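Putative Xylose isomerase (Rhodospirillum rubrum, PDB 3QXB) is probably a metal-dependent sugar isomerase of the xylose isomerase-like TIM-barrel family, binding iron and manganese ions. Local coordinates at residues A167-P181 against E205-F219. Residues are numbered along the deposited sequence; the frame is centred on the assembly and turned at random.
With FE (Fe (III) ion), chain E; MN (manganese (II) ion), chain G.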
ATOM      1  N   ALA A 167     -18.635 -15.812  -8.132  1.00 19.68           N
ATOM      2  CA  ALA A 167     -19.166 -15.113  -6.983  1.00 19.66           C
ATOM      3  C   ALA A 167     -20.594 -15.603  -6.751  1.00 20.06           C
ATOM      4  O   ALA A 167     -20.942 -15.926  -5.623  1.00 19.69           O
ATOM      5  CB  ALA A 167     -19.153 -13.579  -7.184  1.00 18.22           C
ATOM      6  N   LYS A 168     -21.398 -15.699  -7.815  1.00 21.22           N
ATOM      7  CA  LYS A 168     -22.769 -16.183  -7.642  1.00 22.29           C
ATOM      8  C   LYS A 168     -22.773 -17.585  -7.024  1.00 22.44           C
ATOM      9  O   LYS A 168     -23.528 -17.849  -6.129  1.00 22.83           O
ATOM     10  CB  LYS A 168     -23.562 -16.224  -8.949  1.00 23.79           C
ATOM     11  CG  LYS A 168     -25.106 -16.522  -8.615  1.00 27.80           C
ATOM     12  CD  LYS A 168     -25.942 -16.782  -9.819  1.00 36.18           C
ATOM     13  CE  LYS A 168     -25.728 -18.197 -10.383  1.00 41.04           C
ATOM     14  NZ  LYS A 168     -26.770 -19.229  -9.951  1.00 42.99           N
ATOM     15  N   ARG A 169     -21.912 -18.483  -7.511  1.00 22.31           N
ATOM     16  CA  ARG A 169     -21.840 -19.797  -6.961  1.00 23.81           C
ATOM     17  C   ARG A 169     -21.450 -19.773  -5.468  1.00 24.31           C
ATOM     18  O   ARG A 169     -21.957 -20.580  -4.706  1.00 24.87           O
ATOM     19  CB  ARG A 169     -20.817 -20.611  -7.736  1.00 24.59           C
ATOM     20  CG  ARG A 169     -20.876 -22.061  -7.494  1.00 29.82           C
ATOM     21  CD  ARG A 169     -19.925 -22.747  -8.528  1.00 35.76           C
ATOM     22  NE  ARG A 169     -18.819 -23.333  -7.799  1.00 39.33           N
ATOM     23  CZ  ARG A 169     -17.543 -23.340  -8.157  1.00 37.38           C
ATOM     24  NH1 ARG A 169     -17.072 -22.775  -9.293  1.00 37.14           N
ATOM     25  NH2 ARG A 169     -16.725 -23.939  -7.319  1.00 41.03           N
ATOM     26  N   GLN A 170     -20.560 -18.853  -5.065  1.00 23.20           N
ATOM     27  CA  GLN A 170     -20.161 -18.719  -3.667  1.00 22.60           C
ATOM     28  C   GLN A 170     -21.194 -17.944  -2.784  1.00 23.41           C
ATOM     29  O   GLN A 170     -20.997 -17.779  -1.595  1.00 22.87           O
ATOM     30  CB  GLN A 170     -18.779 -18.073  -3.614  1.00 22.03           C
ATOM     31  CG  GLN A 170     -17.666 -18.917  -4.369  1.00 21.76           C
ATOM     32  CD  GLN A 170     -17.689 -20.406  -3.994  1.00 26.99           C
ATOM     33  OE1 GLN A 170     -17.693 -21.309  -4.840  1.00 33.37           O
ATOM     34  NE2 GLN A 170     -17.758 -20.648  -2.761  1.00 24.26           N
ATOM     35  N   GLY A 171     -22.291 -17.495  -3.377  1.00 22.83           N
ATOM     36  CA  GLY A 171     -23.377 -16.879  -2.609  1.00 21.50           C
ATOM     37  C   GLY A 171     -23.347 -15.368  -2.588  1.00 20.95           C
ATOM     38  O   GLY A 171     -24.211 -14.781  -1.964  1.00 22.09           O
ATOM     39  N   LEU A 172     -22.423 -14.714  -3.310  1.00 19.64           N
ATOM     40  CA  LEU A 172     -22.387 -13.256  -3.357  1.00 20.05           C
ATOM     41  C   LEU A 172     -23.568 -12.720  -4.266  1.00 20.36           C
ATOM     42  O   LEU A 172     -24.053 -13.406  -5.156  1.00 19.12           O
ATOM     43  CB  LEU A 172     -20.992 -12.724  -3.803  1.00 19.79           C
ATOM     44  CG  LEU A 172     -19.866 -12.645  -2.726  1.00 20.87           C
ATOM     45  CD1 LEU A 172     -19.473 -14.000  -2.120  1.00 21.50           C
ATOM     46  CD2 LEU A 172     -18.556 -11.997  -3.276  1.00 17.59           C
ATOM     47  N   SER A 173     -23.993 -11.498  -4.020  1.00 20.48           N
ATOM     48  CA  SER A 173     -25.056 -10.836  -4.792  1.00 22.44           C
ATOM     49  C   SER A 173     -24.566  -9.781  -5.761  1.00 21.71           C
ATOM     50  O   SER A 173     -25.292  -9.437  -6.678  1.00 22.67           O
ATOM     51  CB  SER A 173     -25.989 -10.107  -3.829  1.00 23.42           C
ATOM     52  OG  SER A 173     -26.562 -11.027  -2.977  1.00 29.73           O
HETATM   53  N   MSE A 174     -23.354  -9.263  -5.555  1.00 21.47           N
HETATM   54  CA  MSE A 174     -22.852  -8.138  -6.344  1.00 21.11           C
HETATM   55  C   MSE A 174     -21.338  -8.007  -6.333  1.00 20.06           C
HETATM   56  O   MSE A 174     -20.655  -8.371  -5.340  1.00 19.19           O
HETATM   57  CB  MSE A 174     -23.529  -6.828  -5.887  1.00 20.96           C
HETATM   58  CG  MSE A 174     -23.259  -5.624  -6.768  1.00 23.49           C
HETATM   59 SE   MSE A 174     -24.350  -4.081  -6.216  0.75 20.56          SE
HETATM   60  CE  MSE A 174     -26.072  -4.670  -6.816  1.00 25.38           C
ATOM     61  N   LEU A 175     -20.805  -7.531  -7.456  1.00 20.05           N
ATOM     62  CA  LEU A 175     -19.392  -7.104  -7.534  1.00 19.78           C
ATOM     63  C   LEU A 175     -19.335  -5.608  -7.869  1.00 21.10           C
ATOM     64  O   LEU A 175     -20.244  -5.086  -8.560  1.00 20.76           O
ATOM     65  CB  LEU A 175     -18.622  -7.890  -8.575  1.00 19.54           C
ATOM     66  CG  LEU A 175     -18.456  -9.377  -8.360  1.00 18.61           C
ATOM     67  CD1 LEU A 175     -17.661  -9.944  -9.573  1.00 17.18           C
ATOM     68  CD2 LEU A 175     -17.787  -9.723  -6.981  1.00 18.04           C
ATOM     69  N   TYR A 176     -18.289  -4.923  -7.395  1.00 19.94           N
ATOM     70  CA  TYR A 176     -18.097  -3.503  -7.733  1.00 21.15           C
ATOM     71  C   TYR A 176     -16.753  -3.221  -8.417  1.00 20.98           C
ATOM     72  O   TYR A 176     -15.748  -3.876  -8.137  1.00 19.73           O
ATOM     73  CB  TYR A 176     -18.150  -2.579  -6.523  1.00 21.35           C
ATOM     74  CG  TYR A 176     -19.293  -2.741  -5.584  1.00 22.84           C
ATOM     75  CD1 TYR A 176     -20.528  -2.159  -5.827  1.00 27.80           C
ATOM     76  CD2 TYR A 176     -19.124  -3.412  -4.420  1.00 25.32           C
ATOM     77  CE1 TYR A 176     -21.547  -2.281  -4.929  1.00 28.85           C
ATOM     78  CE2 TYR A 176     -20.125  -3.542  -3.532  1.00 26.80           C
ATOM     79  CZ  TYR A 176     -21.329  -2.997  -3.789  1.00 28.15           C
ATOM     80  OH  TYR A 176     -22.294  -3.146  -2.865  1.00 30.79           O
ATOM     81  N   VAL A 177     -16.776  -2.218  -9.299  1.00 21.04           N
ATOM     82  CA  VAL A 177     -15.590  -1.649  -9.913  1.00 21.09           C
ATOM     83  C   VAL A 177     -15.518  -0.199  -9.486  1.00 21.65           C
ATOM     84  O   VAL A 177     -16.498   0.525  -9.607  1.00 21.79           O
ATOM     85  CB  VAL A 177     -15.650  -1.708 -11.462  1.00 21.16           C
ATOM     86  CG1 VAL A 177     -14.426  -0.995 -12.066  1.00 22.64           C
ATOM     87  CG2 VAL A 177     -15.728  -3.145 -11.909  1.00 19.69           C
ATOM     88  N   GLU A 178     -14.349   0.247  -9.015  1.00 20.95           N
ATOM     89  CA  GLU A 178     -14.161   1.640  -8.622  1.00 21.12           C
ATOM     90  C   GLU A 178     -13.363   2.384  -9.662  1.00 20.95           C
ATOM     91  O   GLU A 178     -12.164   2.098  -9.822  1.00 21.16           O
ATOM     92  CB  GLU A 178     -13.399   1.729  -7.269  1.00 21.05           C
ATOM     93  CG  GLU A 178     -12.931   3.109  -6.922  1.00 22.02           C
ATOM     94  CD  GLU A 178     -12.352   3.221  -5.512  1.00 20.70           C
ATOM     95  OE1 GLU A 178     -11.842   2.221  -4.974  1.00 25.93           O
ATOM     96  OE2 GLU A 178     -12.369   4.334  -4.960  1.00 20.93           O
ATOM     97  N   PRO A 179     -13.987   3.345 -10.365  1.00 21.17           N
ATOM     98  CA  PRO A 179     -13.190   4.122 -11.285  1.00 23.07           C
ATOM     99  C   PRO A 179     -12.139   4.997 -10.581  1.00 24.59           C
ATOM    100  O   PRO A 179     -12.291   5.362  -9.396  1.00 25.68           O
ATOM    101  CB  PRO A 179     -14.234   5.001 -12.009  1.00 23.30           C
ATOM    102  CG  PRO A 179     -15.484   4.203 -11.936  1.00 22.56           C
ATOM    103  CD  PRO A 179     -15.431   3.619 -10.553  1.00 21.75           C
ATOM    104  N   VAL A 180     -11.089   5.318 -11.324  1.00 25.07           N
ATOM    105  CA  VAL A 180      -9.918   5.972 -10.775  1.00 25.61           C
ATOM    106  C   VAL A 180      -9.431   7.154 -11.634  1.00 26.46           C
ATOM    107  O   VAL A 180      -9.605   7.129 -12.868  1.00 26.43           O
ATOM    108  CB  VAL A 180      -8.758   4.976 -10.665  1.00 25.42           C
ATOM    109  CG1 VAL A 180      -9.070   3.942  -9.586  1.00 22.41           C
ATOM    110  CG2 VAL A 180      -8.555   4.318 -12.016  1.00 26.92           C
ATOM    111  N   PRO A 181      -8.747   8.135 -10.993  1.00 26.38           N
ATOM    112  CA  PRO A 181      -8.368   9.405 -11.643  1.00 28.33           C
ATOM    113  C   PRO A 181      -7.017   9.334 -12.346  1.00 28.93           C
ATOM    114  O   PRO A 181      -6.204  10.251 -12.212  1.00 30.31           O
ATOM    115  CB  PRO A 181      -8.310  10.399 -10.460  1.00 28.69           C
ATOM    116  CG  PRO A 181      -7.849   9.569  -9.288  1.00 26.71           C
ATOM    117  CD  PRO A 181      -8.488   8.179  -9.528  1.00 25.70           C
ATOM    118  N   GLU A 205     -23.631 -13.170 -14.186  1.00 23.29           N
ATOM    119  CA  GLU A 205     -24.638 -13.974 -13.449  1.00 23.31           C
ATOM    120  C   GLU A 205     -25.166 -13.245 -12.212  1.00 22.61           C
ATOM    121  O   GLU A 205     -26.274 -13.485 -11.778  1.00 20.68           O
ATOM    122  CB  GLU A 205     -24.060 -15.359 -13.109  1.00 24.20           C
ATOM    123  CG  GLU A 205     -23.884 -16.178 -14.368  1.00 27.60           C
ATOM    124  CD  GLU A 205     -23.529 -17.620 -14.171  1.00 30.60           C
ATOM    125  OE1 GLU A 205     -23.730 -18.169 -13.069  1.00 32.46           O
ATOM    126  OE2 GLU A 205     -23.069 -18.222 -15.175  1.00 33.78           O
ATOM    127  N   ILE A 206     -24.374 -12.315 -11.697  1.00 21.35           N
ATOM    128  CA  ILE A 206     -24.811 -11.333 -10.727  1.00 21.03           C
ATOM    129  C   ILE A 206     -24.397  -9.943 -11.268  1.00 21.89           C
ATOM    130  O   ILE A 206     -23.487  -9.819 -12.085  1.00 20.41           O
ATOM    131  CB  ILE A 206     -24.208 -11.594  -9.283  1.00 21.41           C
ATOM    132  CG1 ILE A 206     -22.691 -11.679  -9.350  1.00 20.68           C
ATOM    133  CG2 ILE A 206     -24.846 -12.861  -8.648  1.00 17.44           C
ATOM    134  CD1 ILE A 206     -21.894 -11.555  -7.992  1.00 16.69           C
ATOM    135  N   PRO A 207     -25.056  -8.891 -10.802  1.00 22.88           N
ATOM    136  CA  PRO A 207     -24.685  -7.576 -11.316  1.00 24.31           C
ATOM    137  C   PRO A 207     -23.279  -7.130 -10.940  1.00 22.87           C
ATOM    138  O   PRO A 207     -22.803  -7.403  -9.833  1.00 23.02           O
ATOM    139  CB  PRO A 207     -25.720  -6.661 -10.668  1.00 25.67           C
ATOM    140  CG  PRO A 207     -26.217  -7.473  -9.451  1.00 26.49           C
ATOM    141  CD  PRO A 207     -26.246  -8.843  -9.934  1.00 23.38           C
ATOM    142  N   VAL A 208     -22.621  -6.459 -11.871  1.00 23.05           N
ATOM    143  CA  VAL A 208     -21.360  -5.744 -11.595  1.00 22.22           C
ATOM    144  C   VAL A 208     -21.737  -4.279 -11.695  1.00 23.02           C
ATOM    145  O   VAL A 208     -22.335  -3.829 -12.682  1.00 22.41           O
ATOM    146  CB  VAL A 208     -20.246  -6.145 -12.600  1.00 22.05           C
ATOM    147  CG1 VAL A 208     -18.935  -5.349 -12.398  1.00 21.54           C
ATOM    148  CG2 VAL A 208     -20.000  -7.650 -12.534  1.00 20.13           C
ATOM    149  N   ARG A 209     -21.432  -3.532 -10.652  1.00 22.39           N
ATOM    150  CA  ARG A 209     -21.870  -2.145 -10.559  1.00 23.66           C
ATOM    151  C   ARG A 209     -20.669  -1.271 -10.223  1.00 22.97           C
ATOM    152  O   ARG A 209     -19.575  -1.756  -9.975  1.00 23.16           O
ATOM    153  CB  ARG A 209     -22.967  -2.021  -9.481  1.00 22.29           C
ATOM    154  CG  ARG A 209     -24.301  -2.705  -9.839  1.00 24.92           C
ATOM    155  CD  ARG A 209     -25.029  -1.943 -10.956  1.00 26.78           C
ATOM    156  NE  ARG A 209     -26.226  -2.642 -11.401  1.00 29.38           N
ATOM    157  CZ  ARG A 209     -26.282  -3.461 -12.452  1.00 32.35           C
ATOM    158  NH1 ARG A 209     -25.196  -3.756 -13.191  1.00 32.64           N
ATOM    159  NH2 ARG A 209     -27.430  -4.028 -12.744  1.00 33.10           N
ATOM    160  N   LEU A 210     -20.909   0.042 -10.204  1.00 24.07           N
ATOM    161  CA  LEU A 210     -19.885   1.019  -9.915  1.00 22.66           C
ATOM    162  C   LEU A 210     -19.956   1.408  -8.438  1.00 23.31           C
ATOM    163  O   LEU A 210     -21.040   1.513  -7.862  1.00 22.76           O
ATOM    164  CB  LEU A 210     -20.057   2.269 -10.785  1.00 22.95           C
ATOM    165  CG  LEU A 210     -19.920   2.058 -12.302  1.00 22.36           C
ATOM    166  CD1 LEU A 210     -20.401   3.301 -13.062  1.00 24.92           C
ATOM    167  CD2 LEU A 210     -18.456   1.740 -12.645  1.00 23.00           C
ATOM    168  N   LEU A 211     -18.781   1.563  -7.834  1.00 22.42           N
ATOM    169  CA  LEU A 211     -18.638   2.304  -6.597  1.00 22.54           C
ATOM    170  C   LEU A 211     -17.837   3.553  -6.957  1.00 22.84           C
ATOM    171  O   LEU A 211     -16.777   3.447  -7.522  1.00 22.52           O
ATOM    172  CB  LEU A 211     -17.982   1.444  -5.513  1.00 22.58           C
ATOM    173  CG  LEU A 211     -17.679   2.139  -4.180  1.00 22.18           C
ATOM    174  CD1 LEU A 211     -17.689   1.122  -3.007  1.00 16.42           C
ATOM    175  CD2 LEU A 211     -16.331   2.922  -4.268  1.00 19.15           C
ATOM    176  N   VAL A 212     -18.394   4.745  -6.729  1.00 23.44           N
ATOM    177  CA  VAL A 212     -17.733   5.962  -7.194  1.00 24.34           C
ATOM    178  C   VAL A 212     -17.181   6.723  -6.001  1.00 25.18           C
ATOM    179  O   VAL A 212     -17.869   6.931  -5.026  1.00 24.24           O
ATOM    180  CB  VAL A 212     -18.659   6.821  -8.029  1.00 26.46           C
ATOM    181  CG1 VAL A 212     -18.071   8.222  -8.303  1.00 24.84           C
ATOM    182  CG2 VAL A 212     -19.028   6.070  -9.334  1.00 24.17           C
ATOM    183  N   ASP A 213     -15.904   7.080  -6.082  1.00 25.50           N
ATOM    184  CA  ASP A 213     -15.241   7.754  -4.993  1.00 26.10           C
ATOM    185  C   ASP A 213     -15.232   9.239  -5.331  1.00 27.64           C
ATOM    186  O   ASP A 213     -14.756   9.633  -6.395  1.00 27.96           O
ATOM    187  CB  ASP A 213     -13.818   7.225  -4.874  1.00 25.66           C
ATOM    188  CG  ASP A 213     -13.087   7.800  -3.691  1.00 25.59           C
ATOM    189  OD1 ASP A 213     -13.315   8.993  -3.393  1.00 28.74           O
ATOM    190  OD2 ASP A 213     -12.305   7.045  -3.081  1.00 26.54           O
ATOM    191  N   TRP A 214     -15.802  10.053  -4.456  1.00 28.46           N
ATOM    192  CA  TRP A 214     -15.990  11.477  -4.746  1.00 29.93           C
ATOM    193  C   TRP A 214     -14.642  12.162  -5.069  1.00 29.87           C
ATOM    194  O   TRP A 214     -14.574  13.051  -5.913  1.00 31.14           O
ATOM    195  CB  TRP A 214     -16.680  12.182  -3.567  1.00 30.54           C
ATOM    196  CG  TRP A 214     -18.163  12.078  -3.567  1.00 30.64           C
ATOM    197  CD1 TRP A 214     -18.904  10.957  -3.377  1.00 30.61           C
ATOM    198  CD2 TRP A 214     -19.092  13.153  -3.748  1.00 31.26           C
ATOM    199  NE1 TRP A 214     -20.236  11.257  -3.429  1.00 31.54           N
ATOM    200  CE2 TRP A 214     -20.385  12.601  -3.658  1.00 30.91           C
ATOM    201  CE3 TRP A 214     -18.956  14.535  -3.944  1.00 31.44           C
ATOM    202  CZ2 TRP A 214     -21.546  13.372  -3.793  1.00 33.50           C
ATOM    203  CZ3 TRP A 214     -20.138  15.321  -4.090  1.00 34.95           C
ATOM    204  CH2 TRP A 214     -21.401  14.726  -3.999  1.00 33.14           C
ATOM    205  N   GLY A 215     -13.567  11.710  -4.449  1.00 29.02           N
ATOM    206  CA  GLY A 215     -12.247  12.292  -4.695  1.00 29.32           C
ATOM    207  C   GLY A 215     -11.678  11.940  -6.064  1.00 29.47           C
ATOM    208  O   GLY A 215     -10.847  12.671  -6.605  1.00 31.68           O
ATOM    209  N   HIS A 216     -12.103  10.811  -6.611  1.00 27.58           N
ATOM    210  CA  HIS A 216     -11.674  10.385  -7.923  1.00 27.60           C
ATOM    211  C   HIS A 216     -12.450  11.149  -9.012  1.00 28.73           C
ATOM    212  O   HIS A 216     -11.856  11.610  -9.968  1.00 29.05           O
ATOM    213  CB  HIS A 216     -11.924   8.916  -8.090  1.00 27.07           C
ATOM    214  CG  HIS A 216     -11.132   8.053  -7.162  1.00 24.01           C
ATOM    215  ND1 HIS A 216     -11.146   6.680  -7.257  1.00 23.55           N
ATOM    216  CD2 HIS A 216     -10.278   8.360  -6.147  1.00 25.37           C
ATOM    217  CE1 HIS A 216     -10.351   6.176  -6.321  1.00 25.72           C
ATOM    218  NE2 HIS A 216      -9.801   7.174  -5.646  1.00 24.89           N
ATOM    219  N   ALA A 217     -13.754  11.281  -8.848  1.00 28.87           N
ATOM    220  CA  ALA A 217     -14.576  12.024  -9.806  1.00 31.09           C
ATOM    221  C   ALA A 217     -14.197  13.507  -9.824  1.00 32.16           C
ATOM    222  O   ALA A 217     -14.264  14.168 -10.869  1.00 32.73           O
ATOM    223  CB  ALA A 217     -16.067  11.866  -9.477  1.00 31.06           C
ATOM    224  N   LEU A 218     -13.821  14.039  -8.668  1.00 32.74           N
ATOM    225  CA  LEU A 218     -13.581  15.495  -8.529  1.00 34.17           C
ATOM    226  C   LEU A 218     -12.129  15.893  -8.775  1.00 34.76           C
ATOM    227  O   LEU A 218     -11.748  17.031  -8.553  1.00 36.22           O
ATOM    228  CB  LEU A 218     -14.055  15.998  -7.151  1.00 33.85           C
ATOM    229  CG  LEU A 218     -15.575  15.865  -6.894  1.00 35.78           C
ATOM    230  CD1 LEU A 218     -15.985  16.475  -5.547  1.00 35.17           C
ATOM    231  CD2 LEU A 218     -16.367  16.490  -7.982  1.00 39.19           C
ATOM    232  N   PHE A 219     -11.312  14.951  -9.229  1.00 34.50           N
ATOM    233  CA  PHE A 219      -9.927  15.234  -9.561  1.00 34.38           C
ATOM    234  C   PHE A 219      -9.821  16.157 -10.807  1.00 37.17           C
ATOM    235  O   PHE A 219      -9.929  15.691 -11.955  1.00 36.50           O
ATOM    236  CB  PHE A 219      -9.202  13.913  -9.794  1.00 32.80           C
ATOM    237  CG  PHE A 219      -7.737  14.063 -10.050  1.00 30.92           C
ATOM    238  CD1 PHE A 219      -6.879  14.463  -9.046  1.00 32.23           C
ATOM    239  CD2 PHE A 219      -7.208  13.770 -11.278  1.00 31.27           C
ATOM    240  CE1 PHE A 219      -5.544  14.610  -9.291  1.00 30.53           C
ATOM    241  CE2 PHE A 219      -5.870  13.893 -11.502  1.00 32.27           C
ATOM    242  CZ  PHE A 219      -5.049  14.330 -10.525  1.00 30.54           C
TER
HETATM  243 FE    FE E 301     -11.915   4.888  -2.904  0.66 26.72          FE
HETATM  244 MN    MN G 303      -8.571   7.109  -3.858  0.50 31.45          MN
HETATM  245  O   HOH W   1     -14.531   6.437  -8.526  1.00 22.18           O
HETATM  246  O   HOH W   2      -9.633   5.148  -3.234  1.00 23.03           O
HETATM  247  O   HOH W   3     -11.100   2.776  -2.648  1.00 28.78           O
HETATM  248  O   HOH W   4      -6.533   5.911  -3.287  1.00 50.12           O
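Ile206 is the knob at one end of this contact: its CD1 pushes into a hollow walled by Ala167 CB, at 3.5 Å, Leu175 CG and the start of strand 174-177, while its CG2 branch lies against Lys168 CB. CG1 stands between the backbone N and the carbonyl carbon (chi1 55°), which sends CD1 inward. Next door, selenomethionine Met174 drapes across Pro207 and Arg209, with CE 3.8 Å from Pro207 CG and SE resting on Arg209 CG. The Arg209 guanidinium folds back over Pro207 CB, and NH1 donates to Val208 O (2.9 Å) from above the carbonyl plane. With an alanine here, CG and the guanidinium are gone; the SE and CE end of Met174 would probably lose part of its bed and turn more freely, and Val208 O would be left without this donor. Parallel strands 174-177 and 208-213, neighbours in the TIM barrel and linked by a beta-alpha-beta crossover, are laced by four backbone hydrogen bonds. Beyond them, the His216 ring is wedged between Asp213 CB on one face and Pro181 CD on the other. ND1 donates to Pro179 O (2.8 Å) in the ring plane, fixing the ring's rotation and aiming NE2 at the ion modelled as manganese. Glu178 OE2 and Asp213 OD2, 3.3 Å apart, share the ion modelled as iron with His244 and Glu286; both metals are found at each site, and a water bridges this two-metal centre.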